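Local coordinates for protein ribonuclease mar1, putative (Trypanosoma cruzi, PDB 1YZV) that is of unknown function but belongs to the isochorismatase family, and may be a hydrolase-like enzyme of that superfamily, at residues V43-A46 and N47-G51; D27-E30 and K31-G34; T155-Q158 and L159-S162. All blocks are in the same frame, centred on the assembly; numbering follows the deposited sequence.

How the interactions relate
Read from the N terminus, the three contacts come in series, none nested in or crossing another, and each is local, between residues a few positions apart. Interaction 2 comes first, where the chain leaves strand 20-26 and winds into the short helix 30-33. Interaction 1 follows inside helix 39-56 and touches it: Val43 CG2 lies 3.6 Å from Met33 CE and 4.0 Å from Ile28 CG2, so the loop after the strand and the short helix both pack on helix 39-56. Interaction 3 lies far along the chain in helix 150-161, its centre about 23 Å from that of interaction 1, on the opposite side of the chain's centre, where the helix meets other subunits.

Interaction 1 of 3, residues V43-A46 and N47-G51; sequences VFVA and NRFAG
Phe44 and Arg48, one helical turn apart, meet through the edge of the ring and a face of the guanidinium. Phe44 CE2 sits 3.6 Å above the guanidinium plane of Arg48, over its centre, while Arg48 NH2 comes within 3.4 Å of Phe44 CZ near the plane of the ring. The two planes are 60° apart, so this is no flat stack. Both residues carry CG anti to the backbone N (chi1 174° in Phe44), and the arginine chain then bends at chi3, which turns its end to the phenyl edge. On another side of the helix Val45 and Phe49 run side by side, with Val45 CG1 only 3.3 Å from Phe49 CE2, a tight approach. Asn47 lies alongside Val43, with Asn47 ND2 3.8 Å from Val43 CG1.

Beneath these pairs the backbone is regular alpha helix. Its straightest bond here, Phe49 N to Val45 O, has an N-H...O angle of 173°, and Ala50 N reaches Ala46 O at 2.9 Å. Ala46 O also takes a hydrogen bond from Tyr63 OH. Further out, Phe49 packs against Phe23 and Trp116 of the sheet and against helix 173-181, and the ring of Phe44 meets His200.

The polar ends have partners further out: Arg48 NH1 bonds to Ser173 OG and NH2 to Leu195 O, while Asn47 OD1 bonds to Arg81 N and Asn47 ND2 to Asp79 O. With NH1 and NH2 each bonded to a different oxygen, the buried guanidinium is restrained in its rotation and offers a face to the phenyl edge; its charge is probably eased by these neutral oxygens.

Interaction 2 of 3, residues D27-E30 and K31-G34; sequences DIQE and KFMG
Gln29 and Phe32 lie side by side and point the same way, with Gln29 CB 3.8 Å from Phe32 CD2 and the amide plane 72° from the ring. In both residues CG stands anti to the carbonyl carbon (chi1 -64° and -65°). The glutamine runs on extended and brings Gln29 OE1 to within 3.8 Å of Phe32 CE2. Gln29 O lies at the ring edge, in its plane, while Asp27 O approaches Phe32 CD2 at 3.4 Å.

Met33 starts with much the same chi1, but bends at chi2 and chi3 turn its end away, with Met33 SD 4.2 Å from Ile28 CG2. Glu30 is also bent, at chi2, and crosses Met33 with Glu30 OE1 4.0 Å from Met33 CG.

The backbone turns around Gln29 O, which accepts from Phe32 N at 3.1 Å and, weakly, from Met33 N. Met33 N makes its better bond to Glu30 O, approaching from well above the carbonyl plane. A water bonds to both Glu30 O and Gly34 N, bridging the end of the turn. Just upstream, Ile28 centres an inverse gamma turn.

This bend carries the chain from strand 20-26 into helix 30-33. Asp27 bonds to Thr66 and forms a salt bridge with Lys91, Gln29 bonds to Gln68 N and Gly74 O, and Glu30 bonds to Ala78 N. Ile28 also rests on Cys42 of helix 39-56 and on Trp116 of strand 110-118, while Phe32 meets Phe118 at the end of that strand.

Interaction 3 of 3, residues T155-Q158 and L159-S162; sequences TAIQ and LMQS
Helix 150-161 is the crossover between strands 137-146 and 168-171 in a beta-alpha-beta unit, and this contact lies in its C-terminal half. Ile157 touches both Met160 and Gln161. Ile157 CD1 lies 4.0 Å from Met160 CE, the two side chains crossing at a slant; the methionine runs extended until chi3 (-76°), where the bend swings Met160 CE back to the helix, 3.6 Å from Ala156 O. On the other branch, Ile157 CG2 lies against the amide of Gln161, 3.9 Å from Gln161 OE1. The Gln161 chain leaves with CG anti to the carbonyl carbon and passes over the preceding turn, bringing Gln161 CG to 3.3 Å from Ile157 O.

Gln158 and Gln161 set their amides almost parallel, 3° apart, though they touch lightly, through Gln158 CG and Gln161 OE1. Their polar ends serve the assembly instead, Gln158 OE1 accepting a hydrogen bond from Gln161 NE2 of a second subunit while Gln161 NE2 donates to Gln158 OE1 of a third.

Regular helical bonds hold the backbone, from Leu159 N to Thr155 O through Met160 N to Ala156 O, the straightest at 170°, and Gln161 N to Ile157 O. The last, Ser162 N to Gln158 O, is longer at 3.2 Å. Ser162 OG also hydrogen-bonds to Ser164 OG of the second subunit, where Leu159 packs on Tyr169 and Thr155 on Thr172, both of that subunit.

The inner face, with Ala156, Ile157 and Met160, packs on helix 120-133, and Ile157 and Met160 also reach the sheet strands. A helix covering a parallel sheet on one face and meeting neighbouring subunits on another fits the three-layer alpha/beta/alpha, Rossmann-like fold of isochorismatase-family proteins.

Interaction 1 of 3, residues V43-A46 and N47-G51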
loop_
_atom_site.group_PDB
_atom_site.type_symbol
_atom_site.label_atom_id
_atom_site.label_comp_id
_atom_site.label_asym_id
_atom_site.label_seq_id
_atom_site.Cartn_x
_atom_site.Cartn_y
_atom_site.Cartn_z
ATOM N N VAL A 43 23.230 -12.050 0.753
ATOM C CA VAL A 43 24.680 -12.037 0.703
ATOM C C VAL A 43 25.213 -10.994 -0.290
ATOM O O VAL A 43 26.128 -10.233 0.064
ATOM C CB VAL A 43 25.229 -13.436 0.390
ATOM C CG1 VAL A 43 26.697 -13.367 -0.035
ATOM C CG2 VAL A 43 25.041 -14.313 1.604
ATOM N N PHE A 44 24.678 -10.995 -1.523
ATOM C CA PHE A 44 25.021 -10.004 -2.559
ATOM C C PHE A 44 24.880 -8.556 -2.084
ATOM O O PHE A 44 25.787 -7.730 -2.333
ATOM C CB PHE A 44 24.182 -10.250 -3.856
ATOM C CG PHE A 44 24.359 -9.196 -4.937
ATOM C CD1 PHE A 44 25.342 -9.298 -5.888
ATOM C CD2 PHE A 44 23.495 -8.127 -5.026
ATOM C CE1 PHE A 44 25.443 -8.342 -6.889
ATOM C CE2 PHE A 44 23.568 -7.220 -6.039
ATOM C CZ PHE A 44 24.539 -7.286 -6.939
ATOM N N VAL A 45 23.764 -8.266 -1.394
ATOM C CA VAL A 45 23.504 -6.946 -0.848
ATOM C C VAL A 45 24.498 -6.618 0.288
ATOM O O VAL A 45 24.999 -5.482 0.386
ATOM C CB VAL A 45 22.020 -6.758 -0.392
ATOM C CG1 VAL A 45 21.839 -5.508 0.424
ATOM C CG2 VAL A 45 21.108 -6.716 -1.581
ATOM N N ALA A 46 24.820 -7.607 1.115
ATOM C CA ALA A 46 25.827 -7.424 2.171
ATOM C C ALA A 46 27.198 -7.011 1.594
ATOM O O ALA A 46 27.848 -6.071 2.092
ATOM C CB ALA A 46 25.953 -8.679 3.034
ATOM N N ASN A 47 27.576 -7.670 0.505
ATOM C CA ASN A 47 28.790 -7.362 -0.241
ATOM C C ASN A 47 28.798 -6.021 -0.972
ATOM O O ASN A 47 29.790 -5.288 -0.960
ATOM C CB ASN A 47 29.105 -8.497 -1.206
ATOM C CG ASN A 47 29.688 -9.707 -0.505
ATOM O OD1 ASN A 47 30.321 -9.569 0.546
ATOM N ND2 ASN A 47 29.387 -10.915 -1.024
ATOM N N ARG A 48 27.646 -5.648 -1.510
ATOM C CA ARG A 48 27.498 -4.360 -2.141
ATOM C C ARG A 48 27.689 -3.228 -1.133
ATOM O O ARG A 48 28.391 -2.228 -1.392
ATOM C CB ARG A 48 26.101 -4.288 -2.782
ATOM C CG ARG A 48 25.722 -2.927 -3.256
ATOM C CD ARG A 48 24.476 -2.985 -4.112
ATOM N NE ARG A 48 24.753 -3.490 -5.449
ATOM C CZ ARG A 48 23.834 -3.587 -6.409
ATOM N NH1 ARG A 48 22.557 -3.231 -6.167
ATOM N NH2 ARG A 48 24.209 -3.930 -7.637
ATOM N N PHE A 49 27.005 -3.341 -0.001
ATOM C CA PHE A 49 27.152 -2.324 1.065
ATOM C C PHE A 49 28.519 -2.342 1.744
ATOM O O PHE A 49 29.021 -1.292 2.167
ATOM C CB PHE A 49 26.046 -2.468 2.105
ATOM C CG PHE A 49 24.642 -2.162 1.569
ATOM C CD1 PHE A 49 24.417 -1.099 0.731
ATOM C CD2 PHE A 49 23.540 -2.823 2.098
ATOM C CE1 PHE A 49 23.112 -0.775 0.305
ATOM C CE2 PHE A 49 22.247 -2.527 1.684
ATOM C CZ PHE A 49 22.032 -1.497 0.790
ATOM N N ALA A 50 29.152 -3.517 1.774
ATOM C CA ALA A 50 30.547 -3.603 2.245
ATOM C C ALA A 50 31.450 -2.786 1.342
ATOM O O ALA A 50 32.245 -1.998 1.843
ATOM C CB ALA A 50 31.030 -5.059 2.347
ATOM N N GLY A 51 31.286 -2.925 0.023
ATOM C CA GLY A 51 32.044 -2.143 -0.933
ATOM C C GLY A 51 31.751 -0.651 -0.834
ATOM O O GLY A 51 32.654 0.193 -0.881
#

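Interaction 2 of 3, residues D27-E30 and K31-G34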
loop_
_atom_site.group_PDB
_atom_site.type_symbol
_atom_site.label_atom_id
_atom_site.label_comp_id
_atom_site.label_asym_id
_atom_site.label_seq_id
_atom_site.Cartn_x
_atom_site.Cartn_y
_atom_site.Cartn_z
ATOM N N ASP A 27 22.119 -10.764 10.919
ATOM C CA ASP A 27 22.001 -12.233 11.090
ATOM C C ASP A 27 21.966 -13.057 9.771
ATOM O O ASP A 27 21.195 -14.016 9.633
ATOM C CB ASP A 27 20.734 -12.536 11.917
ATOM C CG ASP A 27 20.738 -11.898 13.306
ATOM O OD1 ASP A 27 21.714 -11.185 13.693
ATOM O OD2 ASP A 27 19.632 -11.927 13.932
ATOM N N ILE A 28 22.858 -12.737 8.835
ATOM C CA ILE A 28 22.940 -13.480 7.585
ATOM C C ILE A 28 23.915 -14.627 7.809
ATOM O O ILE A 28 25.075 -14.555 7.413
ATOM C CB ILE A 28 23.371 -12.604 6.400
ATOM C CG1 ILE A 28 22.372 -11.426 6.264
ATOM C CG2 ILE A 28 23.405 -13.428 5.105
ATOM C CD1 ILE A 28 22.636 -10.506 5.111
ATOM N N GLN A 29 23.410 -15.653 8.480
ATOM C CA GLN A 29 24.235 -16.730 9.020
ATOM C C GLN A 29 24.031 -18.058 8.298
ATOM O O GLN A 29 22.996 -18.288 7.655
ATOM C CB GLN A 29 23.925 -16.908 10.521
ATOM C CG GLN A 29 24.285 -15.693 11.344
ATOM C CD GLN A 29 23.538 -15.674 12.680
ATOM O OE1 GLN A 29 22.690 -14.806 12.913
ATOM N NE2 GLN A 29 23.878 -16.613 13.572
ATOM N N GLU A 30 25.003 -18.956 8.489
ATOM C CA GLU A 30 25.077 -20.211 7.758
ATOM C C GLU A 30 23.802 -21.027 7.830
ATOM O O GLU A 30 23.335 -21.514 6.811
ATOM C CB GLU A 30 26.316 -21.066 8.188
ATOM C CG GLU A 30 27.712 -20.464 7.800
ATOM C CD GLU A 30 28.021 -20.398 6.267
ATOM O OE1 GLU A 30 27.157 -20.752 5.429
ATOM O OE2 GLU A 30 29.120 -19.915 5.888
ATOM N N LYS A 31 23.178 -21.145 8.993
ATOM C CA LYS A 31 22.039 -22.069 9.067
ATOM C C LYS A 31 20.762 -21.560 8.385
ATOM O O LYS A 31 19.903 -22.346 8.029
ATOM C CB LYS A 31 21.758 -22.519 10.503
ATOM C CG LYS A 31 22.843 -23.519 11.041
ATOM C CD LYS A 31 23.159 -24.660 10.035
ATOM C CE LYS A 31 23.739 -25.913 10.706
ATOM N NZ LYS A 31 23.084 -27.185 10.179
ATOM N N PHE A 32 20.699 -20.262 8.126
ATOM C CA PHE A 32 19.590 -19.661 7.394
ATOM C C PHE A 32 19.742 -19.786 5.861
ATOM O O PHE A 32 18.780 -19.510 5.122
ATOM C CB PHE A 32 19.525 -18.153 7.689
ATOM C CG PHE A 32 19.200 -17.804 9.107
ATOM C CD1 PHE A 32 17.872 -17.806 9.551
ATOM C CD2 PHE A 32 20.188 -17.279 9.939
ATOM C CE1 PHE A 32 17.547 -17.348 10.839
ATOM C CE2 PHE A 32 19.888 -16.828 11.239
ATOM C CZ PHE A 32 18.570 -16.870 11.689
ATOM N N MET A 33 20.966 -20.017 5.392
ATOM C CA MET A 33 21.258 -19.916 3.955
ATOM C C MET A 33 20.409 -20.877 3.140
ATOM O O MET A 33 19.935 -20.509 2.066
ATOM C CB MET A 33 22.738 -20.151 3.672
ATOM C CG MET A 33 23.680 -19.077 4.234
ATOM S SD MET A 33 23.303 -17.391 3.602
ATOM C CE MET A 33 23.760 -17.621 1.896
ATOM N N GLY A 34 20.146 -22.063 3.691
ATOM C CA GLY A 34 19.382 -23.074 3.002
ATOM C C GLY A 34 17.901 -23.075 3.300
ATOM O O GLY A 34 17.243 -24.062 3.015
HETATM O O HOH W 1 21.524 -23.683 5.496
#

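Interaction 3 of 3, residues T155-Q158 and L159-S162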
loop_
_atom_site.group_PDB
_atom_site.type_symbol
_atom_site.label_atom_id
_atom_site.label_comp_id
_atom_site.label_asym_id
_atom_site.label_seq_id
_atom_site.Cartn_x
_atom_site.Cartn_y
_atom_site.Cartn_z
ATOM N N THR A 155 4.415 -9.597 4.202
ATOM C CA THR A 155 3.554 -8.912 5.183
ATOM C C THR A 155 4.326 -7.950 6.067
ATOM O O THR A 155 3.907 -6.781 6.225
ATOM C CB THR A 155 2.807 -9.919 6.044
ATOM O OG1 THR A 155 2.034 -10.753 5.188
ATOM C CG2 THR A 155 1.854 -9.231 7.051
ATOM N N ALA A 156 5.545 -8.332 6.451
ATOM C CA ALA A 156 6.415 -7.457 7.214
ATOM C C ALA A 156 6.977 -6.265 6.424
ATOM O O ALA A 156 7.084 -5.150 6.938
ATOM C CB ALA A 156 7.526 -8.241 7.836
ATOM N N ILE A 157 7.305 -6.485 5.165
ATOM C CA ILE A 157 7.728 -5.378 4.318
ATOM C C ILE A 157 6.582 -4.366 4.254
ATOM O O ILE A 157 6.803 -3.156 4.353
ATOM C CB ILE A 157 8.091 -5.866 2.890
ATOM C CG1 ILE A 157 9.417 -6.654 2.908
ATOM C CG2 ILE A 157 8.166 -4.688 1.894
ATOM C CD1 ILE A 157 10.595 -5.925 3.469
ATOM N N GLN A 158 5.389 -4.863 3.951
ATOM C CA GLN A 158 4.188 -4.028 3.905
ATOM C C GLN A 158 3.922 -3.289 5.188
ATOM O O GLN A 158 3.583 -2.104 5.145
ATOM C CB GLN A 158 2.980 -4.868 3.540
ATOM C CG GLN A 158 3.099 -5.375 2.116
ATOM C CD GLN A 158 2.002 -6.351 1.733
ATOM O OE1 GLN A 158 1.272 -6.896 2.592
ATOM N NE2 GLN A 158 2.036 -6.748 0.478
ATOM N N LEU A 159 4.205 -3.927 6.319
ATOM C CA LEU A 159 4.067 -3.246 7.617
ATOM C C LEU A 159 5.049 -2.053 7.721
ATOM O O LEU A 159 4.645 -0.906 7.974
ATOM C CB LEU A 159 4.284 -4.244 8.749
ATOM C CG LEU A 159 4.230 -3.758 10.204
ATOM C CD1 LEU A 159 3.090 -2.777 10.404
ATOM C CD2 LEU A 159 4.055 -5.029 11.052
ATOM N N MET A 160 6.310 -2.306 7.388
ATOM C CA MET A 160 7.322 -1.282 7.390
ATOM C C MET A 160 7.076 -0.156 6.387
ATOM O O MET A 160 7.310 0.996 6.726
ATOM C CB MET A 160 8.693 -1.882 7.205
ATOM C CG MET A 160 9.065 -2.713 8.366
ATOM S SD MET A 160 10.731 -3.361 8.411
ATOM C CE MET A 160 10.631 -4.688 7.248
ATOM N N GLN A 161 6.452 -0.458 5.242
ATOM C CA GLN A 161 6.069 0.574 4.287
ATOM C C GLN A 161 4.997 1.513 4.864
ATOM O O GLN A 161 4.943 2.697 4.519
ATOM C CB GLN A 161 5.612 -0.054 2.973
ATOM C CG GLN A 161 6.784 -0.716 2.194
ATOM C CD GLN A 161 6.325 -1.370 0.909
ATOM O OE1 GLN A 161 5.388 -2.161 0.947
ATOM N NE2 GLN A 161 7.049 -1.134 -0.221
ATOM N N SER A 162 4.163 1.023 5.765
ATOM C CA SER A 162 3.249 1.932 6.463
ATOM C C SER A 162 3.922 2.876 7.524
ATOM O O SER A 162 3.283 3.815 7.991
ATOM C CB SER A 162 2.176 1.139 7.155
ATOM O OG SER A 162 2.784 0.601 8.309
#